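Local structure of aminotransferase (Bacillus subtilis, 6L1O) at residues Phe324-Ile330 with Arg364-Met370; Thr336-Ser341 with Pro354-Phe358. The protein acts as a pyridoxal-phosphate-dependent aminotransferase encoded in the operon for biosynthesis of bacilysin, a dipeptide antibiotic of L-alanine and L-anticapsin. One frame throughout, in Å; residues are numbered along the deposited sequence.

Interaction 1 of 2, residues Phe324-Ile330 with Arg364-Met370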
ATOM      1  N   PHE B 324       3.876 -25.552   1.803  1.00 14.11           N
ATOM      2  CA  PHE B 324       3.910 -26.323   0.576  1.00 15.48           C
ATOM      3  C   PHE B 324       5.285 -26.379  -0.040  1.00 14.37           C
ATOM      4  O   PHE B 324       5.404 -26.550  -1.238  1.00 16.77           O
ATOM      5  CB  PHE B 324       2.879 -25.888  -0.449  1.00 15.59           C
ATOM      6  CG  PHE B 324       2.757 -24.392  -0.663  1.00 15.57           C
ATOM      7  CD1 PHE B 324       3.844 -23.616  -1.089  1.00 17.03           C
ATOM      8  CD2 PHE B 324       1.562 -23.764  -0.411  1.00 18.05           C
ATOM      9  CE1 PHE B 324       3.717 -22.260  -1.328  1.00 17.82           C
ATOM     10  CE2 PHE B 324       1.417 -22.397  -0.665  1.00 19.47           C
ATOM     11  CZ  PHE B 324       2.503 -21.654  -1.126  1.00 16.62           C
ATOM     12  N   TYR B 325       6.308 -26.228   0.793  1.00 14.58           N
ATOM     13  CA  TYR B 325       7.694 -26.247   0.332  1.00 15.73           C
ATOM     14  C   TYR B 325       8.392 -27.555   0.755  1.00 14.14           C
ATOM     15  O   TYR B 325       8.146 -28.056   1.852  1.00 14.65           O
ATOM     16  CB  TYR B 325       8.478 -25.062   0.922  1.00 13.73           C
ATOM     17  CG  TYR B 325       7.942 -23.747   0.550  1.00 12.76           C
ATOM     18  CD1 TYR B 325       7.919 -23.327  -0.782  1.00 13.79           C
ATOM     19  CD2 TYR B 325       7.451 -22.869   1.518  1.00 14.71           C
ATOM     20  CE1 TYR B 325       7.383 -22.111  -1.142  1.00 15.97           C
ATOM     21  CE2 TYR B 325       6.932 -21.631   1.142  1.00 15.33           C
ATOM     22  CZ  TYR B 325       6.908 -21.252  -0.157  1.00 14.30           C
ATOM     23  OH  TYR B 325       6.380 -20.031  -0.546  1.00 18.72           O
ATOM     24  N   VAL B 326       9.224 -28.084  -0.127  1.00 14.01           N
ATOM     25  CA  VAL B 326      10.132 -29.185   0.214  1.00 14.81           C
ATOM     26  C   VAL B 326      11.546 -28.605   0.249  1.00 14.93           C
ATOM     27  O   VAL B 326      11.966 -27.939  -0.670  1.00 16.42           O
ATOM     28  CB  VAL B 326      10.040 -30.342  -0.815  1.00 18.11           C
ATOM     29  CG1 VAL B 326      11.032 -31.496  -0.481  1.00 19.29           C
ATOM     30  CG2 VAL B 326       8.612 -30.874  -0.897  1.00 20.05           C
ATOM     31  N   TRP B 327      12.248 -28.811   1.353  1.00 14.77           N
ATOM     32  CA  TRP B 327      13.631 -28.285   1.561  1.00 15.21           C
ATOM     33  C   TRP B 327      14.593 -29.453   1.328  1.00 16.86           C
ATOM     34  O   TRP B 327      14.626 -30.376   2.140  1.00 17.53           O
ATOM     35  CB  TRP B 327      13.708 -27.749   2.977  1.00 15.42           C
ATOM     36  CG  TRP B 327      14.933 -27.036   3.471  1.00 15.06           C
ATOM     37  CD1 TRP B 327      15.660 -27.366   4.587  1.00 17.13           C
ATOM     38  CD2 TRP B 327      15.541 -25.827   2.945  1.00 14.75           C
ATOM     39  NE1 TRP B 327      16.667 -26.460   4.767  1.00 16.40           N
ATOM     40  CE2 TRP B 327      16.608 -25.504   3.781  1.00 14.94           C
ATOM     41  CE3 TRP B 327      15.254 -24.983   1.860  1.00 14.54           C
ATOM     42  CZ2 TRP B 327      17.427 -24.374   3.559  1.00 15.31           C
ATOM     43  CZ3 TRP B 327      16.044 -23.899   1.621  1.00 15.18           C
ATOM     44  CH2 TRP B 327      17.136 -23.585   2.486  1.00 16.47           C
ATOM     45  N   ALA B 328      15.267 -29.461   0.175  1.00 16.19           N
ATOM     46  CA  ALA B 328      15.996 -30.636  -0.322  1.00 18.57           C
ATOM     47  C   ALA B 328      17.508 -30.383  -0.350  1.00 21.14           C
ATOM     48  O   ALA B 328      17.949 -29.334  -0.819  1.00 17.05           O
ATOM     49  CB  ALA B 328      15.577 -30.965  -1.741  1.00 17.80           C
ATOM     50  N   GLU B 329      18.282 -31.334   0.158  1.00 22.11           N
ATOM     51  CA  GLU B 329      19.746 -31.221   0.104  1.00 22.30           C
ATOM     52  C   GLU B 329      20.248 -31.334  -1.325  1.00 22.89           C
ATOM     53  O   GLU B 329      19.708 -32.115  -2.122  1.00 23.23           O
ATOM     54  CB  GLU B 329      20.392 -32.289   0.973  1.00 23.88           C
ATOM     55  CG  GLU B 329      20.336 -31.996   2.455  1.00 33.15           C
ATOM     56  CD  GLU B 329      21.202 -32.991   3.271  1.00 40.07           C
ATOM     57  OE1 GLU B 329      22.457 -32.900   3.220  1.00 50.35           O
ATOM     58  OE2 GLU B 329      20.628 -33.839   3.957  1.00 43.07           O
ATOM     59  N   ILE B 330      21.251 -30.538  -1.677  1.00 20.43           N
ATOM     60  CA  ILE B 330      21.844 -30.598  -3.011  1.00 21.31           C
ATOM     61  C   ILE B 330      22.895 -31.761  -3.045  1.00 23.89           C
ATOM     62  O   ILE B 330      23.284 -32.236  -1.992  1.00 23.76           O
ATOM     63  CB  ILE B 330      22.476 -29.294  -3.424  1.00 23.40           C
ATOM     64  CG1 ILE B 330      23.790 -29.057  -2.641  1.00 23.64           C
ATOM     65  CG2 ILE B 330      21.504 -28.145  -3.210  1.00 20.30           C
ATOM     66  CD1 ILE B 330      24.459 -27.744  -3.027  1.00 24.96           C
ATOM     67  N   ARG B 364      23.438 -25.296   1.217  1.00 18.57           N
ATOM     68  CA  ARG B 364      23.456 -26.660   0.714  1.00 20.67           C
ATOM     69  C   ARG B 364      22.045 -27.277   0.503  1.00 18.97           C
ATOM     70  O   ARG B 364      21.878 -28.490   0.446  1.00 19.03           O
ATOM     71  CB  ARG B 364      24.304 -27.542   1.652  1.00 24.21           C
ATOM     72  CG  ARG B 364      25.779 -27.116   1.677  1.00 27.28           C
ATOM     73  CD  ARG B 364      26.711 -28.277   1.977  1.00 33.50           C
ATOM     74  NE  ARG B 364      26.554 -29.349   0.986  1.00 37.28           N
ATOM     75  CZ  ARG B 364      27.047 -29.333  -0.259  1.00 38.73           C
ATOM     76  NH1 ARG B 364      27.760 -28.309  -0.706  1.00 41.04           N
ATOM     77  NH2 ARG B 364      26.809 -30.342  -1.079  1.00 35.87           N
ATOM     78  N   HIS B 365      21.039 -26.435   0.398  1.00 18.41           N
ATOM     79  CA  HIS B 365      19.668 -26.895   0.099  1.00 17.52           C
ATOM     80  C   HIS B 365      19.080 -26.079  -1.024  1.00 17.60           C
ATOM     81  O   HIS B 365      19.569 -25.001  -1.368  1.00 15.90           O
ATOM     82  CB  HIS B 365      18.756 -26.742   1.315  1.00 18.09           C
ATOM     83  CG  HIS B 365      19.038 -27.697   2.409  1.00 20.11           C
ATOM     84  ND1 HIS B 365      20.095 -27.522   3.286  1.00 22.55           N
ATOM     85  CD2 HIS B 365      18.410 -28.822   2.793  1.00 20.42           C
ATOM     86  CE1 HIS B 365      20.116 -28.525   4.141  1.00 24.14           C
ATOM     87  NE2 HIS B 365      19.081 -29.304   3.890  1.00 23.92           N
ATOM     88  N   VAL B 366      17.995 -26.598  -1.594  1.00 17.42           N
ATOM     89  CA  VAL B 366      17.164 -25.849  -2.497  1.00 15.20           C
ATOM     90  C   VAL B 366      15.726 -25.938  -1.945  1.00 15.48           C
ATOM     91  O   VAL B 366      15.359 -26.941  -1.291  1.00 14.75           O
ATOM     92  CB  VAL B 366      17.251 -26.298  -3.959  1.00 17.15           C
ATOM     93  CG1 VAL B 366      18.602 -25.973  -4.558  1.00 18.43           C
ATOM     94  CG2 VAL B 366      16.936 -27.791  -4.132  1.00 16.37           C
ATOM     95  N   ARG B 367      14.923 -24.915  -2.217  1.00 14.24           N
ATOM     96  CA  ARG B 367      13.489 -24.925  -1.877  1.00 15.98           C
ATOM     97  C   ARG B 367      12.665 -25.268  -3.118  1.00 14.84           C
ATOM     98  O   ARG B 367      12.872 -24.693  -4.191  1.00 13.42           O
ATOM     99  CB  ARG B 367      13.035 -23.571  -1.343  1.00 16.07           C
ATOM    100  CG  ARG B 367      11.672 -23.637  -0.667  1.00 14.81           C
ATOM    101  CD  ARG B 367      11.081 -22.250  -0.457  1.00 14.13           C
ATOM    102  NE  ARG B 367      10.805 -21.618  -1.702  1.00 12.40           N
ATOM    103  CZ  ARG B 367      10.255 -20.426  -1.874  1.00 15.91           C
ATOM    104  NH1 ARG B 367       9.935 -19.670  -0.834  1.00 14.38           N
ATOM    105  NH2 ARG B 367      10.022 -19.999  -3.116  1.00 20.21           N
ATOM    106  N   ILE B 368      11.728 -26.182  -2.963  1.00 14.06           N
ATOM    107  CA  ILE B 368      10.982 -26.712  -4.102  1.00 15.52           C
ATOM    108  C   ILE B 368       9.507 -26.612  -3.751  1.00 14.55           C
ATOM    109  O   ILE B 368       9.101 -27.062  -2.700  1.00 15.42           O
ATOM    110  CB  ILE B 368      11.347 -28.193  -4.405  1.00 15.46           C
ATOM    111  CG1 ILE B 368      12.862 -28.398  -4.568  1.00 15.12           C
ATOM    112  CG2 ILE B 368      10.638 -28.707  -5.661  1.00 15.93           C
ATOM    113  CD1 ILE B 368      13.240 -29.844  -4.909  1.00 17.72           C
ATOM    114  N   SER B 369       8.733 -25.931  -4.571  1.00 14.44           N
ATOM    115  CA  SER B 369       7.365 -25.631  -4.114  1.00 18.13           C
ATOM    116  C   SER B 369       6.387 -26.536  -4.793  1.00 15.16           C
ATOM    117  O   SER B 369       6.536 -26.843  -5.981  1.00 15.77           O
ATOM    118  CB  SER B 369       6.990 -24.181  -4.363  1.00 20.17           C
ATOM    119  OG  SER B 369       7.341 -23.856  -5.658  1.00 28.86           O
ATOM    120  N   MET B 370       5.362 -26.880  -4.069  1.00 14.29           N
ATOM    121  CA  MET B 370       4.393 -27.865  -4.547  1.00 17.04           C
ATOM    122  C   MET B 370       3.114 -27.146  -5.040  1.00 18.71           C
ATOM    123  O   MET B 370       2.022 -27.690  -4.948  1.00 22.51           O
ATOM    124  CB  MET B 370       4.060 -28.832  -3.476  1.00 15.16           C
ATOM    125  CG  MET B 370       5.219 -29.655  -2.957  1.00 15.84           C
ATOM    126  SD  MET B 370       5.822 -30.842  -4.132  1.00 19.00           S
ATOM    127  CE  MET B 370       7.258 -30.014  -4.751  1.00 18.20           C
TER
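R367 lays its guanidinium flat on the ring of Y325. They meet diagonally across antiparallel strands 325-329 and 365-369, in the three-stranded sheet of the small C-terminal domain of this class I aminotransferase. Y325 pairs with S369, and R367 with W327. The guanidinium and ring planes are 7° apart, and their centres 4.1 Å. The R367 chain starts anti to the backbone N and bends at chi3 (65°), which brings CZ to 3.4 Å from Y325 CE1. R367 CD covers the same ring face, and F324 CD1 lies over the opposite one. Both polar ends point to the cofactor site: Y325 OH bonds to Y209 and R367 NH1 to N178, two residues of the pyridoxal-phosphate pocket. The place of R367 is consistent with the arginine that receives the substrate carboxylate in this family.

W327 follows on the same sheet face as Y325 and R367. Its five-membered ring forms an offset stack with the H365 imidazole, with centroids 4.0 Å apart and planes at 3°. H365 CB lies over the six-membered ring, 3.5 Å from its centroid, as a CH-pi contact. E329 runs alongside H365, with E329 CG 3.3 Å from H365 NE2.

The other sheet face is apolar. V326, A328, V366 and I368 line it, with A328 CB 4.1 Å from I368 CD1. I368 packs on F305 of helix 289-313.

Six backbone hydrogen bonds join the segments. In the last, I330 N reaches R364 O at 3.0 Å, while I330 CG1 lies over one face of the R364 guanidinium, whose NH1 bonds to F334 O.

Interaction 2 of 2, residues Thr336-Ser341 with Pro354-Phe358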
ATOM      1  N   THR B 336      27.687 -25.160  -3.791  1.00 26.96           N
ATOM      2  CA  THR B 336      26.626 -24.287  -3.322  1.00 26.69           C
ATOM      3  C   THR B 336      25.308 -24.475  -4.046  1.00 24.92           C
ATOM      4  O   THR B 336      25.270 -25.006  -5.125  1.00 28.12           O
ATOM      5  CB  THR B 336      26.957 -22.806  -3.446  1.00 28.42           C
ATOM      6  OG1 THR B 336      26.910 -22.433  -4.827  1.00 32.20           O
ATOM      7  CG2 THR B 336      28.312 -22.477  -2.791  1.00 30.89           C
ATOM      8  N   SER B 337      24.251 -23.924  -3.449  1.00 22.81           N
ATOM      9  CA  SER B 337      22.904 -24.052  -3.975  1.00 22.83           C
ATOM     10  C   SER B 337      22.729 -23.309  -5.256  1.00 22.23           C
ATOM     11  O   SER B 337      21.999 -23.780  -6.135  1.00 20.94           O
ATOM     12  CB  SER B 337      21.889 -23.606  -2.902  1.00 22.66           C
ATOM     13  OG  SER B 337      22.066 -22.215  -2.598  1.00 22.49           O
ATOM     14  N   HIS B 338      23.377 -22.147  -5.397  1.00 22.50           N
ATOM     15  CA  HIS B 338      23.255 -21.336  -6.621  1.00 24.98           C
ATOM     16  C   HIS B 338      23.845 -22.089  -7.812  1.00 23.16           C
ATOM     17  O   HIS B 338      23.330 -21.985  -8.900  1.00 24.46           O
ATOM     18  CB  HIS B 338      23.913 -19.950  -6.506  1.00 29.63           C
ATOM     19  CG  HIS B 338      22.969 -18.840  -6.139  1.00 36.50           C
ATOM     20  ND1 HIS B 338      23.079 -18.125  -4.955  1.00 41.69           N
ATOM     21  CD2 HIS B 338      21.899 -18.315  -6.789  1.00 40.89           C
ATOM     22  CE1 HIS B 338      22.124 -17.203  -4.899  1.00 37.60           C
ATOM     23  NE2 HIS B 338      21.382 -17.311  -5.989  1.00 40.52           N
ATOM     24  N   GLN B 339      24.909 -22.848  -7.566  1.00 23.26           N
ATOM     25  CA  GLN B 339      25.581 -23.650  -8.597  1.00 24.92           C
ATOM     26  C   GLN B 339      24.646 -24.841  -9.052  1.00 27.92           C
ATOM     27  O   GLN B 339      24.500 -25.147 -10.255  1.00 24.38           O
ATOM     28  CB  GLN B 339      26.882 -24.171  -7.986  1.00 28.59           C
ATOM     29  CG  GLN B 339      27.732 -25.021  -8.858  1.00 34.46           C
ATOM     30  CD  GLN B 339      28.999 -25.442  -8.137  1.00 43.92           C
ATOM     31  OE1 GLN B 339      29.410 -24.801  -7.134  1.00 42.35           O
ATOM     32  NE2 GLN B 339      29.652 -26.519  -8.648  1.00 42.72           N
ATOM     33  N   PHE B 340      24.049 -25.500  -8.076  1.00 24.23           N
ATOM     34  CA  PHE B 340      23.088 -26.597  -8.353  1.00 24.03           C
ATOM     35  C   PHE B 340      21.811 -26.106  -9.056  1.00 24.16           C
ATOM     36  O   PHE B 340      21.413 -26.697 -10.073  1.00 25.56           O
ATOM     37  CB  PHE B 340      22.722 -27.306  -7.077  1.00 24.12           C
ATOM     38  CG  PHE B 340      21.757 -28.449  -7.268  1.00 23.17           C
ATOM     39  CD1 PHE B 340      22.088 -29.514  -8.093  1.00 25.49           C
ATOM     40  CD2 PHE B 340      20.551 -28.460  -6.609  1.00 23.27           C
ATOM     41  CE1 PHE B 340      21.198 -30.558  -8.264  1.00 26.54           C
ATOM     42  CE2 PHE B 340      19.662 -29.499  -6.753  1.00 23.27           C
ATOM     43  CZ  PHE B 340      19.992 -30.554  -7.588  1.00 26.10           C
ATOM     44  N   SER B 341      21.212 -25.025  -8.557  1.00 24.52           N
ATOM     45  CA  SER B 341      19.998 -24.457  -9.189  1.00 24.24           C
ATOM     46  C   SER B 341      20.304 -23.950 -10.578  1.00 22.85           C
ATOM     47  O   SER B 341      19.537 -24.122 -11.504  1.00 24.67           O
ATOM     48  CB  SER B 341      19.303 -23.418  -8.323  1.00 25.51           C
ATOM     49  OG  SER B 341      20.091 -22.254  -8.068  1.00 28.81           O
ATOM     50  N   PRO B 354      17.352 -21.471  -4.945  1.00 19.56           N
ATOM     51  CA  PRO B 354      18.568 -21.836  -4.215  1.00 20.76           C
ATOM     52  C   PRO B 354      18.463 -21.397  -2.787  1.00 18.38           C
ATOM     53  O   PRO B 354      17.974 -20.305  -2.506  1.00 16.81           O
ATOM     54  CB  PRO B 354      19.694 -21.095  -4.996  1.00 22.13           C
ATOM     55  CG  PRO B 354      19.008 -19.991  -5.707  1.00 22.68           C
ATOM     56  CD  PRO B 354      17.581 -20.382  -5.921  1.00 20.80           C
ATOM     57  N   GLY B 355      18.854 -22.282  -1.872  1.00 15.40           N
ATOM     58  CA  GLY B 355      18.656 -22.068  -0.471  1.00 16.74           C
ATOM     59  C   GLY B 355      19.363 -20.837   0.058  1.00 17.17           C
ATOM     60  O   GLY B 355      18.952 -20.246   1.020  1.00 16.41           O
ATOM     61  N   GLU B 356      20.432 -20.451  -0.586  1.00 19.97           N
ATOM     62  CA  GLU B 356      21.186 -19.291  -0.100  1.00 22.47           C
ATOM     63  C   GLU B 356      20.502 -17.966  -0.310  1.00 19.41           C
ATOM     64  O   GLU B 356      20.855 -16.984   0.318  1.00 17.30           O
ATOM     65  CB  GLU B 356      22.611 -19.289  -0.616  1.00 28.87           C
ATOM     66  CG  GLU B 356      22.781 -19.236  -2.090  1.00 31.68           C
ATOM     67  CD  GLU B 356      24.195 -19.734  -2.463  1.00 44.02           C
ATOM     68  OE1 GLU B 356      25.156 -18.924  -2.355  1.00 48.02           O
ATOM     69  OE2 GLU B 356      24.353 -20.930  -2.810  1.00 33.04           O
ATOM     70  N   ILE B 357      19.423 -17.919  -1.090  1.00 18.68           N
ATOM     71  CA  ILE B 357      18.712 -16.680  -1.106  1.00 21.18           C
ATOM     72  C   ILE B 357      18.008 -16.411   0.227  1.00 19.67           C
ATOM     73  O   ILE B 357      17.667 -15.258   0.541  1.00 18.01           O
ATOM     74  CB  ILE B 357      17.735 -16.513  -2.286  1.00 24.99           C
ATOM     75  CG1 ILE B 357      16.504 -17.295  -2.093  1.00 26.59           C
ATOM     76  CG2 ILE B 357      18.405 -16.813  -3.612  1.00 26.00           C
ATOM     77  CD1 ILE B 357      15.327 -16.443  -1.820  1.00 25.05           C
ATOM     78  N   PHE B 358      17.837 -17.460   1.031  1.00 18.03           N
ATOM     79  CA  PHE B 358      17.293 -17.321   2.387  1.00 17.07           C
ATOM     80  C   PHE B 358      18.365 -17.056   3.458  1.00 18.53           C
ATOM     81  O   PHE B 358      18.036 -16.923   4.626  1.00 18.86           O
ATOM     82  CB  PHE B 358      16.502 -18.578   2.730  1.00 18.37           C
ATOM     83  CG  PHE B 358      15.433 -18.905   1.724  1.00 16.27           C
ATOM     84  CD1 PHE B 358      14.217 -18.261   1.769  1.00 18.84           C
ATOM     85  CD2 PHE B 358      15.670 -19.834   0.716  1.00 17.23           C
ATOM     86  CE1 PHE B 358      13.255 -18.520   0.813  1.00 16.54           C
ATOM     87  CE2 PHE B 358      14.713 -20.110  -0.231  1.00 17.56           C
ATOM     88  CZ  PHE B 358      13.511 -19.425  -0.185  1.00 17.26           C
TER
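E356 OE2 is gripped by two donors from the start of helix 337-348. S337 OG gives its proton to the anti lone pair of E356 OE2, at 2.6 Å. H338 N donates to the same oxygen at 3.0 Å, from 49° above the carboxylate plane. The S337 hydroxyl also accepts from E356 N at 3.1 Å. The two residues are therefore bonded in both directions, and the single hydroxyl is both donor and acceptor. This fixes its rotation. E356 CG sits between the backbone N and the carbonyl carbon (chi1 61°), and the extended chain beyond it carries the carboxylate to the helix end. The first turn of a helix would probably stabilise a negative charge there. T336 is the N-cap, and its OG1 takes a weak bond from Q339 N. T336 CB lies 3.3 Å from E356 OE2.

The H338 ring meets P354, E356 and I357. P354 CB lies over one face as a CH-pi contact, 4.1 Å from the ring centroid. P354 CG is closer to the rim, 3.5 Å from H338 CD2. E356 OE1 lies at the edge of the imidazole, in its plane, but the angle at ND1 is too poor for a hydrogen bond. Beyond them, I357 CG2 approaches H338 NE2. S341, one turn after S337, sets its hydroxyl against the P354 ring, with S341 OG 3.3 Å from P354 CB.

Segment 354-358 leaves strand 353-354 and winds into a short 3-10 turn. The contact thus seats the first turn of helix 337-348 on this turn. Strand 365-369 flanks both: F358 packs on its R367, and F340 of the helix rests on its V366.

Both contacts belong to the same small domain, and interaction 2 is nested in the loop that interaction 1 closes. Interaction 1 is mostly buried. It relies on regular backbone pairing, stacked flat groups on one face and apolar side chains on the other, and one end reaches the cofactor pocket. Interaction 2 is smaller and only partly buried. It relies on a carboxylate and a hydroxyl at a helix start, with a proline against an imidazole. The two meet at two points. On strand 365-369, H365 O probably bonds to G355 N at 2.9 Å. Just after strand 325-329, I330 CG2 packs on F340 CD2 of helix 337-348.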